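Local coordinates for protein E1 (Kluyveromyces marxianus, PDB 3VX6) that acts as an E1-like enzyme that activates the ubiquitin-like proteins ATG12 and ATG8 for their conjugation in autophagy and cytoplasm-to-vacuole transport, at residues A[168-173]-A[198-203]; A[116-121]-A[174-179]; A[158-163]-A[232-237]. All blocks are in the same frame, centred on the assembly; numbering follows the deposited sequence.

Contact 1: A[168-173]-A[198-203]; sequences VSFIKQ and KVVFKD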
loop_
_atom_site.group_PDB
_atom_site.type_symbol
_atom_site.label_atom_id
_atom_site.label_comp_id
_atom_site.label_asym_id
_atom_site.label_seq_id
_atom_site.Cartn_x
_atom_site.Cartn_y
_atom_site.Cartn_z
ATOM N N VAL A 168 -14.535 16.134 -5.041
ATOM C CA VAL A 168 -15.695 15.270 -5.248
ATOM C C VAL A 168 -15.515 14.499 -6.544
ATOM O O VAL A 168 -15.975 13.373 -6.680
ATOM C CB VAL A 168 -16.995 16.105 -5.355
ATOM C CG1 VAL A 168 -18.173 15.202 -5.689
ATOM C CG2 VAL A 168 -17.240 16.853 -4.050
ATOM N N SER A 169 -14.845 15.131 -7.499
ATOM C CA SER A 169 -14.575 14.533 -8.798
ATOM C C SER A 169 -13.654 13.327 -8.617
ATOM O O SER A 169 -13.758 12.330 -9.343
ATOM C CB SER A 169 -13.920 15.577 -9.709
ATOM O OG SER A 169 -13.485 15.016 -10.934
ATOM N N PHE A 170 -12.759 13.423 -7.638
ATOM C CA PHE A 170 -11.817 12.341 -7.349
ATOM C C PHE A 170 -12.487 11.293 -6.465
ATOM O O PHE A 170 -12.317 10.089 -6.667
ATOM C CB PHE A 170 -10.568 12.886 -6.637
ATOM C CG PHE A 170 -9.481 11.862 -6.438
ATOM C CD1 PHE A 170 -8.613 11.954 -5.355
ATOM C CD2 PHE A 170 -9.329 10.805 -7.325
ATOM C CE1 PHE A 170 -7.613 11.010 -5.156
ATOM C CE2 PHE A 170 -8.335 9.859 -7.134
ATOM C CZ PHE A 170 -7.475 9.961 -6.046
ATOM N N ILE A 171 -13.249 11.761 -5.482
ATOM C CA ILE A 171 -13.949 10.875 -4.564
ATOM C C ILE A 171 -15.047 10.107 -5.292
ATOM O O ILE A 171 -15.383 8.979 -4.921
ATOM C CB ILE A 171 -14.556 11.678 -3.409
ATOM C CG1 ILE A 171 -13.438 12.434 -2.684
ATOM C CG2 ILE A 171 -15.311 10.756 -2.469
ATOM C CD1 ILE A 171 -13.874 13.101 -1.407
ATOM N N LYS A 172 -15.590 10.718 -6.340
ATOM C CA LYS A 172 -16.639 10.089 -7.132
ATOM C C LYS A 172 -16.033 8.901 -7.867
ATOM O O LYS A 172 -16.755 8.011 -8.330
ATOM C CB LYS A 172 -17.221 11.088 -8.137
ATOM N N GLN A 173 -14.703 8.900 -7.964
ATOM C CA GLN A 173 -13.972 7.844 -8.649
ATOM C C GLN A 173 -13.563 6.694 -7.751
ATOM O O GLN A 173 -13.349 6.853 -6.555
ATOM C CB GLN A 173 -12.738 8.417 -9.332
ATOM C CG GLN A 173 -12.969 8.790 -10.771
ATOM C CD GLN A 173 -11.842 9.631 -11.327
ATOM O OE1 GLN A 173 -10.661 9.310 -11.144
ATOM N NE2 GLN A 173 -12.195 10.714 -12.021
ATOM N N LYS A 198 -0.412 17.748 -11.064
ATOM C CA LYS A 198 -0.253 17.029 -9.823
ATOM C C LYS A 198 -0.919 15.680 -9.798
ATOM O O LYS A 198 -1.621 15.294 -10.727
ATOM C CB LYS A 198 -0.785 17.876 -8.671
ATOM C CG LYS A 198 -2.159 18.445 -8.880
ATOM C CD LYS A 198 -2.356 19.618 -7.941
ATOM C CE LYS A 198 -3.757 20.201 -8.038
ATOM N NZ LYS A 198 -3.852 21.478 -7.277
ATOM N N VAL A 199 -0.665 14.972 -8.706
ATOM C CA VAL A 199 -1.193 13.649 -8.447
ATOM C C VAL A 199 -2.080 13.710 -7.218
ATOM O O VAL A 199 -1.698 14.288 -6.208
ATOM C CB VAL A 199 -0.049 12.663 -8.179
ATOM C CG1 VAL A 199 -0.596 11.345 -7.605
ATOM C CG2 VAL A 199 0.715 12.428 -9.469
ATOM N N VAL A 200 -3.266 13.122 -7.306
ATOM C CA VAL A 200 -4.190 13.108 -6.178
ATOM C C VAL A 200 -4.199 11.695 -5.605
ATOM O O VAL A 200 -4.350 10.710 -6.330
ATOM C CB VAL A 200 -5.609 13.564 -6.605
ATOM C CG1 VAL A 200 -5.545 14.990 -7.088
ATOM C CG2 VAL A 200 -6.144 12.692 -7.712
ATOM N N PHE A 201 -4.019 11.606 -4.295
ATOM C CA PHE A 201 -3.932 10.329 -3.611
ATOM C C PHE A 201 -4.865 10.235 -2.405
ATOM O O PHE A 201 -4.875 11.114 -1.543
ATOM C CB PHE A 201 -2.468 10.136 -3.183
ATOM C CG PHE A 201 -2.221 8.968 -2.269
ATOM C CD1 PHE A 201 -1.364 9.106 -1.177
ATOM C CD2 PHE A 201 -2.794 7.729 -2.508
ATOM C CE1 PHE A 201 -1.087 8.039 -0.350
ATOM C CE2 PHE A 201 -2.520 6.651 -1.679
ATOM C CZ PHE A 201 -1.670 6.804 -0.604
ATOM N N LYS A 202 -5.677 9.181 -2.368
ATOM C CA LYS A 202 -6.556 8.961 -1.231
ATOM C C LYS A 202 -5.613 8.300 -0.239
ATOM O O LYS A 202 -5.419 7.085 -0.226
ATOM C CB LYS A 202 -7.721 8.052 -1.614
ATOM C CG LYS A 202 -8.836 8.829 -2.303
ATOM C CD LYS A 202 -9.568 8.036 -3.386
ATOM C CE LYS A 202 -10.672 8.889 -3.990
ATOM N NZ LYS A 202 -11.483 8.171 -5.003
ATOM N N ASP A 203 -4.991 9.152 0.563
ATOM C CA ASP A 203 -4.012 8.761 1.561
ATOM C C ASP A 203 -4.421 7.625 2.501
ATOM O O ASP A 203 -5.575 7.523 2.926
ATOM C CB ASP A 203 -3.642 9.998 2.362
ATOM C CG ASP A 203 -2.270 9.909 2.970
ATOM O OD1 ASP A 203 -1.878 10.887 3.633
ATOM O OD2 ASP A 203 -1.586 8.878 2.795
#
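V200 and K202, alternate residues of strand 198-202, lie on the two faces of the F170 ring, which projects from helix 165-171 toward the strand. V200 comes first: its CG2 sits over the ring centre, 3.3 Å from the centroid, in a CH-pi contact. The V200 carbonyl is also close, with its O 3.2 Å from F170 CZ. F170 reaches the strand because its CG stands anti to the backbone N (chi1 -174°), which sends the ring away from the helix. F201 turns its side chain to the other side of the sheet, toward helix 215-225, and meets the F170 ring through its backbone alone. K202 then runs back past the ring in the opposite direction, bent at chi2 (146°), and lays CE over the second face, 3.7 Å from the centroid. Its ammonium stays over that face, NZ lying 4.2 Å from the centroid in a cation-pi contact, and donates to F170 O at 2.7 Å. That donor stands above the carbonyl plane, while Q173 N reaches F170 O from the opposite face, at 3.0 Å. NZ also donates to V175 O. The chemistry implies a buried lysine whose charge is probably stabilised by main-chain oxygens near the C-terminal end of a helix and by an aromatic face, while its methylenes serve as apolar packing.

Contact 2: A[116-121]-A[174-179]; sequences DLNEII and NVIIAC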
loop_
_atom_site.group_PDB
_atom_site.type_symbol
_atom_site.label_atom_id
_atom_site.label_comp_id
_atom_site.label_asym_id
_atom_site.label_seq_id
_atom_site.Cartn_x
_atom_site.Cartn_y
_atom_site.Cartn_z
ATOM N N ASP A 116 -0.073 2.814 -14.332
ATOM C CA ASP A 116 -0.824 3.784 -13.550
ATOM C C ASP A 116 -0.189 3.801 -12.170
ATOM O O ASP A 116 0.339 2.781 -11.718
ATOM C CB ASP A 116 -2.291 3.334 -13.465
ATOM C CG ASP A 116 -3.204 4.374 -12.824
ATOM O OD1 ASP A 116 -3.017 4.701 -11.631
ATOM O OD2 ASP A 116 -4.124 4.860 -13.518
ATOM N N LEU A 117 -0.216 4.954 -11.505
ATOM C CA LEU A 117 0.357 5.043 -10.171
ATOM C C LEU A 117 -0.451 4.213 -9.177
ATOM O O LEU A 117 0.083 3.729 -8.185
ATOM C CB LEU A 117 0.414 6.492 -9.685
ATOM C CG LEU A 117 1.261 7.455 -10.501
ATOM C CD1 LEU A 117 1.404 8.725 -9.713
ATOM C CD2 LEU A 117 2.617 6.846 -10.810
ATOM N N ASN A 118 -1.740 4.046 -9.431
ATOM C CA ASN A 118 -2.541 3.254 -8.517
ATOM C C ASN A 118 -1.901 1.897 -8.322
ATOM O O ASN A 118 -2.025 1.298 -7.264
ATOM C CB ASN A 118 -3.953 3.054 -9.058
ATOM C CG ASN A 118 -4.843 4.257 -8.824
ATOM O OD1 ASN A 118 -5.343 4.478 -7.709
ATOM N ND2 ASN A 118 -5.042 5.054 -9.868
ATOM N N GLU A 119 -1.204 1.416 -9.341
ATOM C CA GLU A 119 -0.584 0.104 -9.255
ATOM C C GLU A 119 0.608 -0.008 -8.335
ATOM O O GLU A 119 1.031 -1.117 -8.011
ATOM C CB GLU A 119 -0.177 -0.384 -10.638
ATOM C CG GLU A 119 -1.335 -0.595 -11.569
ATOM C CD GLU A 119 -0.916 -1.278 -12.848
ATOM O OE1 GLU A 119 -1.633 -1.113 -13.853
ATOM O OE2 GLU A 119 0.121 -1.989 -12.850
ATOM N N ILE A 120 1.163 1.120 -7.917
ATOM C CA ILE A 120 2.325 1.084 -7.038
ATOM C C ILE A 120 1.931 0.742 -5.609
ATOM O O ILE A 120 2.791 0.471 -4.766
ATOM C CB ILE A 120 3.052 2.422 -7.023
ATOM C CG1 ILE A 120 2.157 3.473 -6.368
ATOM C CG2 ILE A 120 3.444 2.801 -8.438
ATOM C CD1 ILE A 120 2.691 4.853 -6.426
ATOM N N ILE A 121 0.628 0.748 -5.347
ATOM C CA ILE A 121 0.107 0.450 -4.019
ATOM C C ILE A 121 -0.460 -0.947 -3.914
ATOM O O ILE A 121 -1.339 -1.326 -4.679
ATOM C CB ILE A 121 -1.007 1.440 -3.610
ATOM C CG1 ILE A 121 -0.397 2.812 -3.336
ATOM C CG2 ILE A 121 -1.758 0.910 -2.381
ATOM C CD1 ILE A 121 -1.397 3.829 -2.885
ATOM N N ASN A 174 -13.448 5.526 -8.363
ATOM C CA ASN A 174 -13.085 4.313 -7.666
ATOM C C ASN A 174 -11.560 4.193 -7.485
ATOM O O ASN A 174 -11.076 3.207 -6.932
ATOM C CB ASN A 174 -13.619 3.111 -8.457
ATOM C CG ASN A 174 -13.908 1.911 -7.577
ATOM O OD1 ASN A 174 -14.014 0.784 -8.063
ATOM N ND2 ASN A 174 -14.047 2.145 -6.276
ATOM N N VAL A 175 -10.804 5.191 -7.936
ATOM C CA VAL A 175 -9.347 5.135 -7.810
ATOM C C VAL A 175 -8.864 5.802 -6.548
ATOM O O VAL A 175 -9.517 6.708 -6.034
ATOM C CB VAL A 175 -8.635 5.796 -9.001
ATOM C CG1 VAL A 175 -9.000 5.066 -10.280
ATOM C CG2 VAL A 175 -9.014 7.255 -9.087
ATOM N N ILE A 176 -7.717 5.345 -6.050
ATOM C CA ILE A 176 -7.143 5.905 -4.835
ATOM C C ILE A 176 -6.015 6.879 -5.189
ATOM O O ILE A 176 -5.584 7.688 -4.367
ATOM C CB ILE A 176 -6.710 4.752 -3.842
ATOM C CG1 ILE A 176 -5.477 5.142 -3.040
ATOM C CG2 ILE A 176 -6.452 3.470 -4.597
ATOM C CD1 ILE A 176 -4.212 4.750 -3.707
ATOM N N ILE A 177 -5.568 6.813 -6.436
ATOM C CA ILE A 177 -4.533 7.704 -6.946
ATOM C C ILE A 177 -4.927 8.167 -8.355
ATOM O O ILE A 177 -5.344 7.369 -9.199
ATOM C CB ILE A 177 -3.154 7.023 -7.050
ATOM C CG1 ILE A 177 -2.600 6.693 -5.668
ATOM C CG2 ILE A 177 -2.172 7.967 -7.748
ATOM C CD1 ILE A 177 -1.234 6.023 -5.718
ATOM N N ALA A 178 -4.816 9.461 -8.598
ATOM C CA ALA A 178 -5.139 10.018 -9.902
ATOM C C ALA A 178 -4.237 11.226 -10.099
ATOM O O ALA A 178 -3.361 11.501 -9.275
ATOM C CB ALA A 178 -6.613 10.432 -9.956
ATOM N N CYS A 179 -4.422 11.935 -11.199
ATOM C CA CYS A 179 -3.626 13.117 -11.427
ATOM C C CYS A 179 -4.553 14.177 -11.969
ATOM O O CYS A 179 -5.727 13.915 -12.227
ATOM C CB CYS A 179 -2.473 12.840 -12.400
ATOM S SG CYS A 179 -2.923 12.590 -14.128
HETATM O O HOH W 1 -6.227 7.129 -12.019
#
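N118, in the 3-10 turn 117-120, comes with its CA within 5.1 Å of the CA of I177, where strand 177-181 begins. Its CG lies beside the backbone N and anti to the carbonyl carbon (chi1 -80°), which turns the amide to pair with the strand backbone much as a peptide group would. OD1 accepts from I177 N at 2.7 Å in a bent bond, the donor tilted 32° from the carbonyl plane, and more weakly from I176 N. ND2 donates to I177 O over a modelled separation too short to be literal. D116 OD1 grips the same asparagine twice, taking N118 N on its anti lone pair at 2.6 Å, an Asx turn, and N118 ND2 at 2.7 Å from the syn side, well out of the carboxylate plane. With an alanine here the amide is gone, and I177 N would probably lose its acceptor while D116 OD1 kept only the turn bond. Beside this polar patch, I177 CG2 meets L117 CB at 3.6 Å, the side chains crossing at about a right angle. L117, I120 and I177 pack on I218 of helix 215-225, and L117 also on L193 of helix 190-195, wedging the turn between helices and strand.

Contact 3: A[158-163]-A[232-237]; sequences KVIASD and TICFLR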
loop_
_atom_site.group_PDB
_atom_site.type_symbol
_atom_site.label_atom_id
_atom_site.label_comp_id
_atom_site.label_asym_id
_atom_site.label_seq_id
_atom_site.Cartn_x
_atom_site.Cartn_y
_atom_site.Cartn_z
ATOM N N LYS A 158 -1.026 22.462 1.349
ATOM C CA LYS A 158 -2.205 23.231 1.678
ATOM C C LYS A 158 -3.328 22.254 1.946
ATOM O O LYS A 158 -3.312 21.131 1.448
ATOM C CB LYS A 158 -2.581 24.159 0.525
ATOM C CG LYS A 158 -2.848 23.461 -0.784
ATOM C CD LYS A 158 -3.155 24.465 -1.894
ATOM C CE LYS A 158 -3.226 23.771 -3.252
ATOM N NZ LYS A 158 -3.412 24.702 -4.408
ATOM N N VAL A 159 -4.293 22.679 2.750
ATOM C CA VAL A 159 -5.431 21.838 3.074
ATOM C C VAL A 159 -6.282 21.663 1.826
ATOM O O VAL A 159 -6.316 22.525 0.956
ATOM C CB VAL A 159 -6.301 22.471 4.182
ATOM C CG1 VAL A 159 -7.366 21.476 4.642
ATOM C CG2 VAL A 159 -5.424 22.902 5.355
ATOM N N ILE A 160 -6.948 20.527 1.721
ATOM C CA ILE A 160 -7.802 20.276 0.582
ATOM C C ILE A 160 -9.228 20.139 1.088
ATOM O O ILE A 160 -9.479 19.493 2.117
ATOM C CB ILE A 160 -7.422 18.981 -0.128
ATOM C CG1 ILE A 160 -6.040 19.106 -0.748
ATOM C CG2 ILE A 160 -8.444 18.662 -1.196
ATOM C CD1 ILE A 160 -5.609 17.847 -1.457
ATOM N N ALA A 161 -10.157 20.758 0.366
ATOM C CA ALA A 161 -11.567 20.693 0.716
ATOM C C ALA A 161 -12.119 19.415 0.109
ATOM O O ALA A 161 -12.141 19.265 -1.112
ATOM C CB ALA A 161 -12.307 21.891 0.153
ATOM N N SER A 162 -12.545 18.493 0.967
ATOM C CA SER A 162 -13.111 17.229 0.507
ATOM C C SER A 162 -14.333 17.527 -0.366
ATOM O O SER A 162 -14.729 16.709 -1.193
ATOM C CB SER A 162 -13.541 16.374 1.704
ATOM O OG SER A 162 -12.526 16.296 2.695
ATOM N N ASP A 163 -14.913 18.715 -0.173
ATOM C CA ASP A 163 -16.113 19.157 -0.894
ATOM C C ASP A 163 -15.835 19.756 -2.259
ATOM O O ASP A 163 -16.751 19.908 -3.066
ATOM C CB ASP A 163 -16.861 20.208 -0.075
ATOM C CG ASP A 163 -16.701 20.002 1.404
ATOM O OD1 ASP A 163 -17.174 18.961 1.918
ATOM O OD2 ASP A 163 -16.090 20.877 2.050
ATOM N N THR A 232 3.881 17.569 -7.025
ATOM C CA THR A 232 2.770 17.946 -6.172
ATOM C C THR A 232 1.794 16.807 -6.006
ATOM O O THR A 232 1.382 16.196 -6.981
ATOM C CB THR A 232 2.025 19.151 -6.741
ATOM O OG1 THR A 232 2.888 20.298 -6.714
ATOM C CG2 THR A 232 0.773 19.421 -5.926
ATOM N N ILE A 233 1.412 16.530 -4.767
ATOM C CA ILE A 233 0.484 15.446 -4.498
ATOM C C ILE A 233 -0.621 15.855 -3.546
ATOM O O ILE A 233 -0.355 16.367 -2.459
ATOM C CB ILE A 233 1.208 14.244 -3.889
ATOM C CG1 ILE A 233 2.287 13.750 -4.857
ATOM C CG2 ILE A 233 0.199 13.153 -3.553
ATOM C CD1 ILE A 233 3.201 12.709 -4.268
ATOM N N CYS A 234 -1.863 15.632 -3.963
ATOM C CA CYS A 234 -3.021 15.943 -3.129
ATOM C C CYS A 234 -3.345 14.715 -2.288
ATOM O O CYS A 234 -3.592 13.638 -2.821
ATOM C CB CYS A 234 -4.232 16.290 -3.999
ATOM S SG CYS A 234 -4.019 17.761 -4.984
ATOM N N PHE A 235 -3.340 14.875 -0.975
ATOM C CA PHE A 235 -3.630 13.768 -0.077
ATOM C C PHE A 235 -5.032 13.914 0.477
ATOM O O PHE A 235 -5.271 14.690 1.397
ATOM C CB PHE A 235 -2.596 13.741 1.046
ATOM C CG PHE A 235 -1.192 13.489 0.559
ATOM C CD1 PHE A 235 -0.815 12.225 0.106
ATOM C CD2 PHE A 235 -0.255 14.520 0.516
ATOM C CE1 PHE A 235 0.477 11.993 -0.381
ATOM C CE2 PHE A 235 1.040 14.295 0.029
ATOM C CZ PHE A 235 1.404 13.031 -0.421
ATOM N N LEU A 236 -5.968 13.174 -0.098
ATOM C CA LEU A 236 -7.347 13.256 0.352
ATOM C C LEU A 236 -7.668 12.324 1.506
ATOM O O LEU A 236 -7.280 11.156 1.519
ATOM C CB LEU A 236 -8.304 13.001 -0.812
ATOM C CG LEU A 236 -8.269 14.121 -1.850
ATOM C CD1 LEU A 236 -7.017 13.977 -2.703
ATOM C CD2 LEU A 236 -9.511 14.061 -2.718
ATOM N N ARG A 237 -8.384 12.871 2.478
ATOM C CA ARG A 237 -8.796 12.136 3.665
ATOM C C ARG A 237 -10.253 12.460 4.002
ATOM O O ARG A 237 -10.686 13.615 3.933
ATOM C CB ARG A 237 -7.912 12.513 4.866
ATOM C CG ARG A 237 -6.534 11.845 4.943
ATOM C CD ARG A 237 -5.433 12.670 4.286
ATOM N NE ARG A 237 -4.101 12.149 4.593
ATOM C CZ ARG A 237 -3.444 12.373 5.728
ATOM N NH1 ARG A 237 -3.989 13.117 6.680
ATOM N NH2 ARG A 237 -2.240 11.852 5.915
#
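A six-stranded mixed sheet has strand 151-159 at one edge and strand 231-236 two places in, with strand 243-250 between them; the contact joins these two non-adjacent elements where the chain leaves the edge strand. Residues 160-163 form the connection from that strand to helix 165-171, and I160 is the residue that bends in over the sheet face. Its CG1 lies anti to the carbonyl carbon and the chain continues fully extended (chi2 180°), which carries CD1 across to strand 231-236. There the methyl rests on C234, whose CB is 3.3 Å from I160 CD1 and whose SG is 3.9 Å from the same I160 CD1. The approach is of one methyl against the base of the cysteine side chain and the main chain beside it: I160 CD1 is 3.6 Å from C234 CA and 3.8 Å from F235 N. L236, the next residue on the same side of the strand, adds a looser apolar contact. F235 turns to the other face of the sheet, where I233 packs on helix 215-225, and so it meets the connection only through its backbone.

Further along, S162 comes beside the end of the strand at R237. The contact there is with the backbone of R237, whose guanidinium points elsewhere and forms a salt bridge with D203. S242, just ahead of the intervening strand, ties the two sides together: its OG bonds to R237 O and, weakly, to S162 OG and I160 O. The direct contact is thus chiefly van der Waals, and the clear polar link at the loop end runs through S242. At the apolar end, the terminal methyls of I160 CD1 and L236 CD1 stand 4.3 Å apart.

In the fold
All three contacts gather on one six-stranded sheet, in which strands 177-181, 198-202 and 231-236 lie side by side. All three are buried contacts; contact 3 lies farthest from the centre of the chain and takes in partly exposed residues where the chain leaves the edge strand. Contacts 1 and 2 meet through backbone pairing of 198-202 with 174-179. Contacts 1 and 3 share one face of the sheet, where F170 also packs on L236 and V200 on C234, while apolar side chains of contact 2 lie toward helix 215-225. The chemistry differs accordingly: a lysine and an aromatic ring in contact 1, an asparagine amide bonded to backbone in contact 2, and mainly methyl packing in contact 3. Contacts 2 and 3 do not touch.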